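Local coordinates for uncharacterized conserved protein (Thermotoga maritima, PDB 2ZBV) that binds adenosine and probably cleaves S-adenosyl-L-methionine with water or a halide as nucleophile, at residues K19-R24 against F132-A137; N121-F124 against G128-I131; T185-D190 against D257-C262; A77-T82 against L143-V148. All blocks are in the same frame, centred on the assembly; numbering follows the deposited sequence.

Contact 1: K19-R24 against F132-A137; sequences KAVIKR and FAPVAA
Two neighbouring helices packed on the mixed sheet of the N-terminal domain, 14-25 and 127-140, meet here, and residues on their facing sides, Val21 and Ile22 on one and Ala133, Pro134 and Ala137 on the other, make the contact. The axes of the two short segments pass 8.7 Å apart and cross at -33° in nearly the same N-to-C direction. Ile22 spans one turn of the partner helix with two branches: CG1 lies 3.9 Å from Ala133 CB, while CG2 comes 4.0 Å from Ala137 CB. This division follows from chi1 of -66°, which sets CG1 beside the backbone N and leaves CG2 opposite it. Next to it, Val21 CG1 touches the ring of Pro134 at CD, 4.0 Å away. The N of Pro134 cannot donate a hydrogen bond, and the helix kinks at that point. Beyond the pair, Ile22 also reaches Leu64 on strand 62-66, whereas Lys23 NZ, on the outer side of helix 14-25, forms a salt bridge with Glu30 of the second subunit. Every touching residue is buried, and the contact rests on branched side chains packed against alanine methyls and a proline ring, with no polar bond across it.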
loop_
_atom_site.group_PDB
_atom_site.type_symbol
_atom_site.label_atom_id
_atom_site.label_comp_id
_atom_site.label_asym_id
_atom_site.label_seq_id
_atom_site.Cartn_x
_atom_site.Cartn_y
_atom_site.Cartn_z
ATOM N N LYS A 19 -13.170 2.460 -3.944
ATOM C CA LYS A 19 -13.197 1.098 -4.476
ATOM C C LYS A 19 -14.540 0.449 -4.161
ATOM O O LYS A 19 -15.086 -0.306 -4.973
ATOM C CB LYS A 19 -12.060 0.265 -3.880
ATOM C CG LYS A 19 -10.686 0.611 -4.443
ATOM C CD LYS A 19 -9.642 -0.376 -3.953
ATOM C CE LYS A 19 -8.270 -0.079 -4.544
ATOM N NZ LYS A 19 -7.249 -1.021 -4.000
ATOM N N ALA A 20 -15.068 0.752 -2.977
ATOM C CA ALA A 20 -16.358 0.216 -2.558
ATOM C C ALA A 20 -17.436 0.720 -3.511
ATOM O O ALA A 20 -18.306 -0.040 -3.928
ATOM C CB ALA A 20 -16.672 0.644 -1.132
ATOM N N VAL A 21 -17.363 1.999 -3.869
ATOM C CA VAL A 21 -18.336 2.586 -4.782
ATOM C C VAL A 21 -18.267 1.906 -6.148
ATOM O O VAL A 21 -19.294 1.610 -6.757
ATOM C CB VAL A 21 -18.088 4.098 -4.955
ATOM C CG1 VAL A 21 -18.875 4.623 -6.148
ATOM C CG2 VAL A 21 -18.502 4.839 -3.677
ATOM N N ILE A 22 -17.050 1.663 -6.626
ATOM C CA ILE A 22 -16.855 1.011 -7.909
ATOM C C ILE A 22 -17.420 -0.410 -7.895
ATOM O O ILE A 22 -18.155 -0.801 -8.804
ATOM C CB ILE A 22 -15.354 0.946 -8.273
ATOM C CG1 ILE A 22 -14.821 2.362 -8.508
ATOM C CG2 ILE A 22 -15.150 0.061 -9.518
ATOM C CD1 ILE A 22 -13.329 2.412 -8.797
ATOM N N LYS A 23 -17.081 -1.165 -6.853
ATOM C CA LYS A 23 -17.525 -2.549 -6.708
ATOM C C LYS A 23 -19.024 -2.695 -6.456
ATOM O O LYS A 23 -19.594 -3.768 -6.673
ATOM C CB LYS A 23 -16.755 -3.227 -5.574
ATOM C CG LYS A 23 -15.297 -3.511 -5.894
ATOM C CD LYS A 23 -15.177 -4.606 -6.946
ATOM C CE LYS A 23 -13.739 -5.072 -7.101
ATOM N NZ LYS A 23 -13.659 -6.269 -7.985
ATOM N N ARG A 24 -19.652 -1.625 -5.977
ATOM C CA ARG A 24 -21.089 -1.647 -5.723
ATOM C C ARG A 24 -21.759 -1.552 -7.083
ATOM O O ARG A 24 -22.772 -2.205 -7.335
ATOM C CB ARG A 24 -21.509 -0.462 -4.839
ATOM C CG ARG A 24 -20.966 -0.535 -3.417
ATOM C CD ARG A 24 -21.286 0.711 -2.585
ATOM N NE ARG A 24 -22.708 0.798 -2.260
ATOM C CZ ARG A 24 -23.231 1.652 -1.383
ATOM N NH1 ARG A 24 -22.452 2.507 -0.729
ATOM N NH2 ARG A 24 -24.539 1.649 -1.157
ATOM N N PHE A 132 -16.089 10.823 -10.258
ATOM C CA PHE A 132 -15.084 10.122 -11.056
ATOM C C PHE A 132 -15.108 8.606 -10.975
ATOM O O PHE A 132 -15.135 7.930 -12.007
ATOM C CB PHE A 132 -13.679 10.624 -10.700
ATOM C CG PHE A 132 -13.445 12.066 -11.052
ATOM C CD1 PHE A 132 -13.635 12.515 -12.357
ATOM C CD2 PHE A 132 -13.027 12.973 -10.083
ATOM C CE1 PHE A 132 -13.415 13.847 -12.692
ATOM C CE2 PHE A 132 -12.803 14.313 -10.404
ATOM C CZ PHE A 132 -12.995 14.751 -11.708
ATOM N N ALA A 133 -15.092 8.067 -9.758
ATOM C CA ALA A 133 -15.086 6.619 -9.593
ATOM C C ALA A 133 -16.302 5.954 -10.234
ATOM O O ALA A 133 -16.156 5.031 -11.027
ATOM C CB ALA A 133 -14.994 6.248 -8.104
ATOM N N PRO A 134 -17.519 6.416 -9.906
ATOM C CA PRO A 134 -18.680 5.769 -10.527
ATOM C C PRO A 134 -18.694 5.882 -12.051
ATOM O O PRO A 134 -19.102 4.946 -12.746
ATOM C CB PRO A 134 -19.870 6.461 -9.848
ATOM C CG PRO A 134 -19.312 7.798 -9.410
ATOM C CD PRO A 134 -17.938 7.423 -8.916
ATOM N N VAL A 135 -18.243 7.016 -12.574
ATOM C CA VAL A 135 -18.194 7.195 -14.018
ATOM C C VAL A 135 -17.231 6.178 -14.636
ATOM O O VAL A 135 -17.554 5.532 -15.644
ATOM C CB VAL A 135 -17.767 8.631 -14.384
ATOM C CG1 VAL A 135 -17.345 8.707 -15.845
ATOM C CG2 VAL A 135 -18.940 9.582 -14.142
ATOM N N ALA A 136 -16.057 6.019 -14.026
ATOM C CA ALA A 136 -15.082 5.053 -14.523
ATOM C C ALA A 136 -15.696 3.658 -14.446
ATOM O O ALA A 136 -15.519 2.843 -15.349
ATOM C CB ALA A 136 -13.800 5.107 -13.688
ATOM N N ALA A 137 -16.413 3.390 -13.358
ATOM C CA ALA A 137 -17.053 2.095 -13.166
ATOM C C ALA A 137 -18.051 1.788 -14.284
ATOM O O ALA A 137 -18.073 0.671 -14.800
ATOM C CB ALA A 137 -17.756 2.044 -11.818
#

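Contact 2: N121-F124 against G128-I131; sequences NPSF and GRDI
The loop that leads into helix 127-140 folds back on the helix's first turns, a wider pi-type turn, and Ser123 and Pro122 lie against Asp130, Ile131 and Arg129. The Asp130 carboxylate is the hub. Asp130 OD2 accepts from the backbone N of Ser123 at 2.8 Å, with an N-H...O angle of 164°, and from Ser123 OG at 2.7 Å. Both donors approach on the anti side of OD2, each about 30° out of the carboxylate plane. Chi1 of 61° turns OG back between the backbone N and carbonyl carbon of Ser123, so the hydroxyl and the amide converge on one oxygen. From the other direction Arg129 grips the same carboxylate side-on, in its own guanidinium plane: Arg129 NE binds Asp130 OD1 at 2.7 Å, and Arg129 NH2 meets the syn lone pair of Asp130 OD2 at 3.2 Å. A bend at chi3 in an otherwise extended chain brings the guanidinium round to its neighbour. Three donors thus share OD2, which would tend to favour the charged carboxylate. Arg129 NH1 reaches across the interface to Asp56 of the second subunit, and Thr125, an adenosine-binding residue, follows closely in the loop. Beside the polar cluster the Pro122 ring crosses Ile131 at a slant, its CB 3.8 Å from Asp130 CB and its CG 4.0 Å from Ile131 CG1.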
loop_
_atom_site.group_PDB
_atom_site.type_symbol
_atom_site.label_atom_id
_atom_site.label_comp_id
_atom_site.label_asym_id
_atom_site.label_seq_id
_atom_site.Cartn_x
_atom_site.Cartn_y
_atom_site.Cartn_z
ATOM N N ASN A 121 -26.376 14.549 -4.829
ATOM C CA ASN A 121 -25.678 15.776 -4.455
ATOM C C ASN A 121 -24.249 15.426 -4.043
ATOM O O ASN A 121 -23.991 15.076 -2.891
ATOM C CB ASN A 121 -26.395 16.460 -3.285
ATOM C CG ASN A 121 -27.756 17.011 -3.671
ATOM O OD1 ASN A 121 -28.676 17.038 -2.852
ATOM N ND2 ASN A 121 -27.886 17.470 -4.915
ATOM N N PRO A 122 -23.301 15.510 -4.987
ATOM C CA PRO A 122 -21.895 15.199 -4.708
ATOM C C PRO A 122 -21.290 16.083 -3.618
ATOM O O PRO A 122 -21.629 17.261 -3.507
ATOM C CB PRO A 122 -21.215 15.442 -6.054
ATOM C CG PRO A 122 -22.301 15.144 -7.046
ATOM C CD PRO A 122 -23.498 15.807 -6.417
ATOM N N SER A 123 -20.394 15.507 -2.819
ATOM C CA SER A 123 -19.707 16.262 -1.777
ATOM C C SER A 123 -18.942 17.356 -2.517
ATOM O O SER A 123 -18.619 17.198 -3.696
ATOM C CB SER A 123 -18.715 15.366 -1.036
ATOM O OG SER A 123 -17.733 14.865 -1.934
ATOM N N PHE A 124 -18.643 18.459 -1.843
ATOM C CA PHE A 124 -17.924 19.542 -2.498
ATOM C C PHE A 124 -16.453 19.236 -2.718
ATOM O O PHE A 124 -15.857 19.731 -3.668
ATOM C CB PHE A 124 -18.011 20.836 -1.680
ATOM C CG PHE A 124 -19.411 21.297 -1.414
ATOM C CD1 PHE A 124 -20.308 21.482 -2.462
ATOM C CD2 PHE A 124 -19.830 21.562 -0.114
ATOM C CE1 PHE A 124 -21.606 21.925 -2.217
ATOM C CE2 PHE A 124 -21.127 22.005 0.147
ATOM C CZ PHE A 124 -22.018 22.188 -0.905
ATOM N N GLY A 128 -13.818 12.554 -6.426
ATOM C CA GLY A 128 -13.189 11.284 -6.742
ATOM C C GLY A 128 -14.112 10.117 -6.421
ATOM O O GLY A 128 -14.170 9.136 -7.165
ATOM N N ARG A 129 -14.839 10.217 -5.313
ATOM C CA ARG A 129 -15.771 9.161 -4.895
ATOM C C ARG A 129 -17.172 9.314 -5.493
ATOM O O ARG A 129 -17.792 8.332 -5.913
ATOM C CB ARG A 129 -15.925 9.153 -3.364
ATOM C CG ARG A 129 -17.034 8.226 -2.843
ATOM C CD ARG A 129 -17.417 8.537 -1.390
ATOM N NE ARG A 129 -18.076 9.838 -1.266
ATOM C CZ ARG A 129 -18.248 10.495 -0.121
ATOM N NH1 ARG A 129 -17.813 9.978 1.024
ATOM N NH2 ARG A 129 -18.848 11.680 -0.123
ATOM N N ASP A 130 -17.656 10.552 -5.525
ATOM C CA ASP A 130 -19.009 10.833 -5.983
ATOM C C ASP A 130 -19.255 10.991 -7.469
ATOM O O ASP A 130 -20.388 10.818 -7.923
ATOM C CB ASP A 130 -19.538 12.074 -5.260
ATOM C CG ASP A 130 -19.480 11.930 -3.754
ATOM O OD1 ASP A 130 -19.568 10.781 -3.271
ATOM O OD2 ASP A 130 -19.360 12.963 -3.055
ATOM N N ILE A 131 -18.208 11.308 -8.222
ATOM C CA ILE A 131 -18.349 11.517 -9.657
ATOM C C ILE A 131 -17.387 10.708 -10.529
ATOM O O ILE A 131 -17.816 9.997 -11.438
ATOM C CB ILE A 131 -18.169 13.009 -10.005
ATOM C CG1 ILE A 131 -19.192 13.858 -9.236
ATOM C CG2 ILE A 131 -18.308 13.209 -11.517
ATOM C CD1 ILE A 131 -19.093 15.367 -9.513
#

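Contact 3: T185-D190 against D257-C262; sequences TNIPFD and DEIEIC
Ile187 and Thr185 face Ile259 and Ile261 across the inside of the mixed sheet of the C-terminal domain, with no hydrogen bond between the two segments. From CB of Ile187, which points toward strand 258-262, the chain runs to CG1, set beside the backbone N by chi1 of -60°. An extended chi2 (165°) then carries CD1 outward, and this methyl does the touching. Ile187 CD1 lies 4.0 Å from Ile261 CD1, the two side chains lying antiparallel, side by side, and 4.3 Å from Ile259 CG2. Thr185 adds the second point of contact: Thr185 CG2 meets Ile259 CG2 at 3.8 Å, the side chains set roughly perpendicular. The hydroxyl is occupied separately, since Thr185 OG1 accepts from the backbone N of Ile187 at 3.1 Å, an ST turn, and also bonds to Leu238 O. That turn lies where the chain rounds a corner at Asn186 and Ile187, before Pro188 takes the N-cap position of helix 189-192. Ile240 on strand 237-242 touches both Thr185 and Ile259, and Val205 and Val207 on strand 202-207 lie against Ile259. Alternate strand residues, Ile259 and Ile261, point inward while Glu260 between them points away, the alternation typical of a beta strand lining a hydrophobic core, here that of the mixed sheet of the C-terminal domain.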
loop_
_atom_site.group_PDB
_atom_site.type_symbol
_atom_site.label_atom_id
_atom_site.label_comp_id
_atom_site.label_asym_id
_atom_site.label_seq_id
_atom_site.Cartn_x
_atom_site.Cartn_y
_atom_site.Cartn_z
ATOM N N THR A 185 14.298 11.024 -16.008
ATOM C CA THR A 185 14.038 12.308 -16.652
ATOM C C THR A 185 12.883 12.191 -17.637
ATOM O O THR A 185 12.274 11.129 -17.770
ATOM C CB THR A 185 15.277 12.810 -17.431
ATOM O OG1 THR A 185 15.475 11.990 -18.587
ATOM C CG2 THR A 185 16.523 12.737 -16.561
ATOM N N ASN A 186 12.592 13.290 -18.323
ATOM C CA ASN A 186 11.528 13.318 -19.314
ATOM C C ASN A 186 12.176 13.238 -20.691
ATOM O O ASN A 186 11.543 13.504 -21.707
ATOM C CB ASN A 186 10.717 14.610 -19.180
ATOM C CG ASN A 186 11.525 15.846 -19.514
ATOM O OD1 ASN A 186 12.745 15.876 -19.336
ATOM N ND2 ASN A 186 10.842 16.887 -19.990
ATOM N N ILE A 187 13.449 12.857 -20.706
ATOM C CA ILE A 187 14.216 12.727 -21.941
ATOM C C ILE A 187 14.105 11.303 -22.484
ATOM O O ILE A 187 14.529 10.349 -21.835
ATOM C CB ILE A 187 15.712 13.030 -21.695
ATOM C CG1 ILE A 187 15.876 14.453 -21.164
ATOM C CG2 ILE A 187 16.506 12.840 -22.985
ATOM C CD1 ILE A 187 17.242 14.721 -20.560
ATOM N N PRO A 188 13.534 11.137 -23.687
ATOM C CA PRO A 188 13.430 9.774 -24.211
ATOM C C PRO A 188 14.837 9.242 -24.451
ATOM O O PRO A 188 15.699 9.974 -24.946
ATOM C CB PRO A 188 12.655 9.957 -25.517
ATOM C CG PRO A 188 11.892 11.249 -25.301
ATOM C CD PRO A 188 12.908 12.105 -24.602
ATOM N N PHE A 189 15.086 7.984 -24.105
ATOM C CA PHE A 189 16.420 7.436 -24.319
ATOM C C PHE A 189 16.753 7.433 -25.810
ATOM O O PHE A 189 17.922 7.479 -26.188
ATOM C CB PHE A 189 16.539 6.019 -23.762
ATOM C CG PHE A 189 17.954 5.619 -23.460
ATOM C CD1 PHE A 189 18.589 6.088 -22.316
ATOM C CD2 PHE A 189 18.671 4.822 -24.344
ATOM C CE1 PHE A 189 19.919 5.774 -22.056
ATOM C CE2 PHE A 189 20.003 4.502 -24.094
ATOM C CZ PHE A 189 20.629 4.979 -22.948
ATOM N N ASP A 190 15.722 7.371 -26.650
ATOM C CA ASP A 190 15.912 7.396 -28.102
ATOM C C ASP A 190 16.466 8.756 -28.509
ATOM O O ASP A 190 17.372 8.846 -29.336
ATOM C CB ASP A 190 14.587 7.157 -28.832
ATOM C CG ASP A 190 14.162 5.706 -28.807
ATOM O OD1 ASP A 190 15.010 4.836 -29.098
ATOM O OD2 ASP A 190 12.979 5.436 -28.508
ATOM N N ASP A 257 13.682 19.597 -11.254
ATOM C CA ASP A 257 14.995 20.184 -11.490
ATOM C C ASP A 257 15.492 19.981 -12.916
ATOM O O ASP A 257 15.333 18.904 -13.497
ATOM C CB ASP A 257 16.015 19.599 -10.510
ATOM C CG ASP A 257 15.793 20.066 -9.087
ATOM O OD1 ASP A 257 14.740 20.683 -8.822
ATOM O OD2 ASP A 257 16.668 19.809 -8.231
ATOM N N GLU A 258 16.091 21.027 -13.475
ATOM C CA GLU A 258 16.630 20.973 -14.827
ATOM C C GLU A 258 17.833 20.046 -14.832
ATOM O O GLU A 258 18.617 20.035 -13.891
ATOM C CB GLU A 258 17.080 22.360 -15.295
ATOM C CG GLU A 258 15.958 23.354 -15.541
ATOM C CD GLU A 258 16.460 24.664 -16.135
ATOM O OE1 GLU A 258 15.627 25.555 -16.410
ATOM O OE2 GLU A 258 17.687 24.803 -16.327
ATOM N N ILE A 259 17.980 19.267 -15.891
ATOM C CA ILE A 259 19.113 18.367 -15.971
ATOM C C ILE A 259 19.670 18.367 -17.390
ATOM O O ILE A 259 18.923 18.370 -18.368
ATOM C CB ILE A 259 18.717 16.931 -15.535
ATOM C CG1 ILE A 259 19.976 16.101 -15.287
ATOM C CG2 ILE A 259 17.847 16.274 -16.593
ATOM C CD1 ILE A 259 19.693 14.763 -14.619
ATOM N N GLU A 260 20.991 18.382 -17.486
ATOM C CA GLU A 260 21.662 18.398 -18.770
ATOM C C GLU A 260 22.625 17.227 -18.883
ATOM O O GLU A 260 23.315 16.885 -17.927
ATOM C CB GLU A 260 22.414 19.720 -18.926
ATOM C CG GLU A 260 23.463 19.731 -20.019
ATOM C CD GLU A 260 24.251 21.030 -20.039
ATOM O OE1 GLU A 260 23.637 22.087 -20.304
ATOM O OE2 GLU A 260 25.477 20.992 -19.785
ATOM N N ILE A 261 22.664 16.616 -20.061
ATOM C CA ILE A 261 23.543 15.487 -20.307
ATOM C C ILE A 261 24.386 15.745 -21.554
ATOM O O ILE A 261 23.884 15.690 -22.680
ATOM C CB ILE A 261 22.718 14.201 -20.484
ATOM C CG1 ILE A 261 21.829 13.999 -19.255
ATOM C CG2 ILE A 261 23.642 13.004 -20.656
ATOM C CD1 ILE A 261 20.708 13.028 -19.467
ATOM N N CYS A 262 25.667 16.034 -21.337
ATOM C CA CYS A 262 26.609 16.321 -22.417
ATOM C C CYS A 262 27.325 15.084 -22.930
ATOM O O CYS A 262 27.687 14.191 -22.160
ATOM C CB CYS A 262 27.666 17.327 -21.952
ATOM S SG CYS A 262 27.069 19.006 -21.687
#

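Contact 4: A77-T82 against L143-V148; sequences AIVMKT and LPLERV
Strand 77-82 runs extended past a short 3-10 turn that includes Leu145, the nearest CA atoms, those of Val79 and Val148, being 7.8 Å apart, so side chains alone bridge the gap. Val79 and Lys81, two residues apart on one face of the strand, both point toward the turn. With chi1 of 175°, which places CG1 beside its carbonyl carbon and CG2 beside its backbone N, Val79 parts its methyls between two partners: CG1 meets Leu145 CD1 and CG2 lies 3.8 Å from Val148 CG1. Val79 CG1 and Leu145 CD1, 3.4 Å apart, are closer than ordinary van der Waals contact, and the two side chains overlap alongside one another, each heading the other's way. Leu145 forks in turn, its CD2 coming 4.0 Å from Lys81 CB, while the extended lysine chain leads away from the turn. The backbone bond from Val148 N to Leu145 O, 2.9 Å long, closes the turn between the two residues that meet Val79. Val135 and Leu139 of helix 127-140 also pack on Val79. The meeting groups are all hydrocarbon, even on the lysine, so close-fitting methyls and methylene, with no polar bond, join turn and strand.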
loop_
_atom_site.group_PDB
_atom_site.type_symbol
_atom_site.label_atom_id
_atom_site.label_comp_id
_atom_site.label_asym_id
_atom_site.label_seq_id
_atom_site.Cartn_x
_atom_site.Cartn_y
_atom_site.Cartn_z
ATOM N N ALA A 77 -14.877 18.494 -15.152
ATOM C CA ALA A 77 -14.652 17.084 -14.870
ATOM C C ALA A 77 -14.775 16.496 -16.274
ATOM O O ALA A 77 -15.767 16.747 -16.961
ATOM C CB ALA A 77 -15.749 16.548 -13.967
ATOM N N ILE A 78 -13.783 15.726 -16.705
ATOM C CA ILE A 78 -13.804 15.194 -18.064
ATOM C C ILE A 78 -13.447 13.723 -18.223
ATOM O O ILE A 78 -12.991 13.064 -17.286
ATOM C CB ILE A 78 -12.816 15.982 -18.970
ATOM C CG1 ILE A 78 -11.388 15.808 -18.441
ATOM C CG2 ILE A 78 -13.162 17.463 -18.989
ATOM C CD1 ILE A 78 -10.318 16.377 -19.358
ATOM N N VAL A 79 -13.675 13.221 -19.436
ATOM C CA VAL A 79 -13.343 11.848 -19.813
ATOM C C VAL A 79 -12.707 11.984 -21.195
ATOM O O VAL A 79 -13.330 12.505 -22.125
ATOM C CB VAL A 79 -14.579 10.919 -19.927
ATOM C CG1 VAL A 79 -14.139 9.562 -20.446
ATOM C CG2 VAL A 79 -15.256 10.749 -18.575
HETATM N N MSE A 80 -11.463 11.532 -21.319
HETATM C CA MSE A 80 -10.734 11.627 -22.579
HETATM C C MSE A 80 -10.500 10.256 -23.193
HETATM O O MSE A 80 -10.310 9.259 -22.483
HETATM C CB MSE A 80 -9.383 12.328 -22.350
HETATM C CG MSE A 80 -8.497 12.466 -23.596
HETATM SE SE MSE A 80 -6.672 12.977 -23.199
HETATM C CE MSE A 80 -6.895 14.875 -23.162
ATOM N N LYS A 81 -10.550 10.206 -24.520
ATOM C CA LYS A 81 -10.297 8.972 -25.250
ATOM C C LYS A 81 -9.084 9.268 -26.115
ATOM O O LYS A 81 -9.083 10.221 -26.900
ATOM C CB LYS A 81 -11.481 8.590 -26.135
ATOM C CG LYS A 81 -11.288 7.270 -26.873
ATOM C CD LYS A 81 -12.395 7.036 -27.894
ATOM C CE LYS A 81 -12.115 5.807 -28.750
ATOM N NZ LYS A 81 -13.068 5.712 -29.907
ATOM N N THR A 82 -8.036 8.474 -25.946
ATOM C CA THR A 82 -6.820 8.666 -26.713
ATOM C C THR A 82 -6.849 7.774 -27.945
ATOM O O THR A 82 -7.547 6.759 -27.975
ATOM C CB THR A 82 -5.571 8.375 -25.847
ATOM O OG1 THR A 82 -5.765 7.167 -25.109
ATOM C CG2 THR A 82 -5.336 9.515 -24.881
ATOM N N LEU A 143 -20.640 1.225 -20.689
ATOM C CA LEU A 143 -21.368 2.464 -20.965
ATOM C C LEU A 143 -20.700 3.225 -22.103
ATOM O O LEU A 143 -19.495 3.470 -22.066
ATOM C CB LEU A 143 -21.399 3.373 -19.731
ATOM C CG LEU A 143 -22.108 4.713 -19.971
ATOM C CD1 LEU A 143 -23.600 4.522 -19.757
ATOM C CD2 LEU A 143 -21.573 5.788 -19.032
ATOM N N PRO A 144 -21.475 3.613 -23.133
ATOM C CA PRO A 144 -20.939 4.355 -24.281
ATOM C C PRO A 144 -20.424 5.709 -23.810
ATOM O O PRO A 144 -21.050 6.351 -22.966
ATOM C CB PRO A 144 -22.153 4.502 -25.206
ATOM C CG PRO A 144 -23.032 3.328 -24.827
ATOM C CD PRO A 144 -22.903 3.300 -23.328
ATOM N N LEU A 145 -19.298 6.144 -24.369
ATOM C CA LEU A 145 -18.683 7.412 -23.994
ATOM C C LEU A 145 -19.604 8.626 -24.151
ATOM O O LEU A 145 -19.625 9.511 -23.296
ATOM C CB LEU A 145 -17.412 7.625 -24.816
ATOM C CG LEU A 145 -16.587 8.863 -24.464
ATOM C CD1 LEU A 145 -16.206 8.821 -22.986
ATOM C CD2 LEU A 145 -15.344 8.917 -25.340
ATOM N N GLU A 146 -20.358 8.658 -25.247
ATOM C CA GLU A 146 -21.278 9.758 -25.535
ATOM C C GLU A 146 -22.300 9.989 -24.427
ATOM O O GLU A 146 -22.885 11.066 -24.331
ATOM C CB GLU A 146 -22.027 9.472 -26.835
ATOM C CG GLU A 146 -22.760 8.146 -26.794
ATOM C CD GLU A 146 -23.509 7.854 -28.068
ATOM O OE1 GLU A 146 -22.921 8.047 -29.154
ATOM O OE2 GLU A 146 -24.678 7.423 -27.980
ATOM N N ARG A 147 -22.517 8.974 -23.600
ATOM C CA ARG A 147 -23.477 9.066 -22.510
ATOM C C ARG A 147 -22.945 9.852 -21.307
ATOM O O ARG A 147 -23.700 10.179 -20.392
ATOM C CB ARG A 147 -23.886 7.664 -22.060
ATOM C CG ARG A 147 -24.449 6.788 -23.171
ATOM C CD ARG A 147 -25.770 7.317 -23.693
ATOM N NE ARG A 147 -26.737 7.505 -22.617
ATOM C CZ ARG A 147 -27.233 8.688 -22.271
ATOM N NH1 ARG A 147 -26.853 9.778 -22.924
ATOM N NH2 ARG A 147 -28.100 8.788 -21.273
ATOM N N VAL A 148 -21.649 10.148 -21.303
ATOM C CA VAL A 148 -21.062 10.901 -20.196
ATOM C C VAL A 148 -21.457 12.376 -20.280
ATOM O O VAL A 148 -21.656 13.024 -19.258
ATOM C CB VAL A 148 -19.514 10.788 -20.193
ATOM C CG1 VAL A 148 -18.921 11.693 -19.117
ATOM C CG2 VAL A 148 -19.103 9.340 -19.948
#

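In the fold
From the N terminus, contact 1 closes a loop of 107 intervening residues when helix 127-140 packs beside helix 14-25. Contact 2 is nested within that loop and within the one closed by contact 4; it joins the approach to helix 127-140 to the helix's first turns. Contacts 1 and 2 touch through that helix, and both reach the second subunit. Contact 4 opens inside contact 1 and closes after it, so the two cross; Phe132 and Val135 of contact 1 pack on Ala77 and Val79, tying helix to sheet. Contact 3 follows in series in the C-terminal domain, its centre about 34 Å from that of contact 4, on the opposite side of the chain's centre.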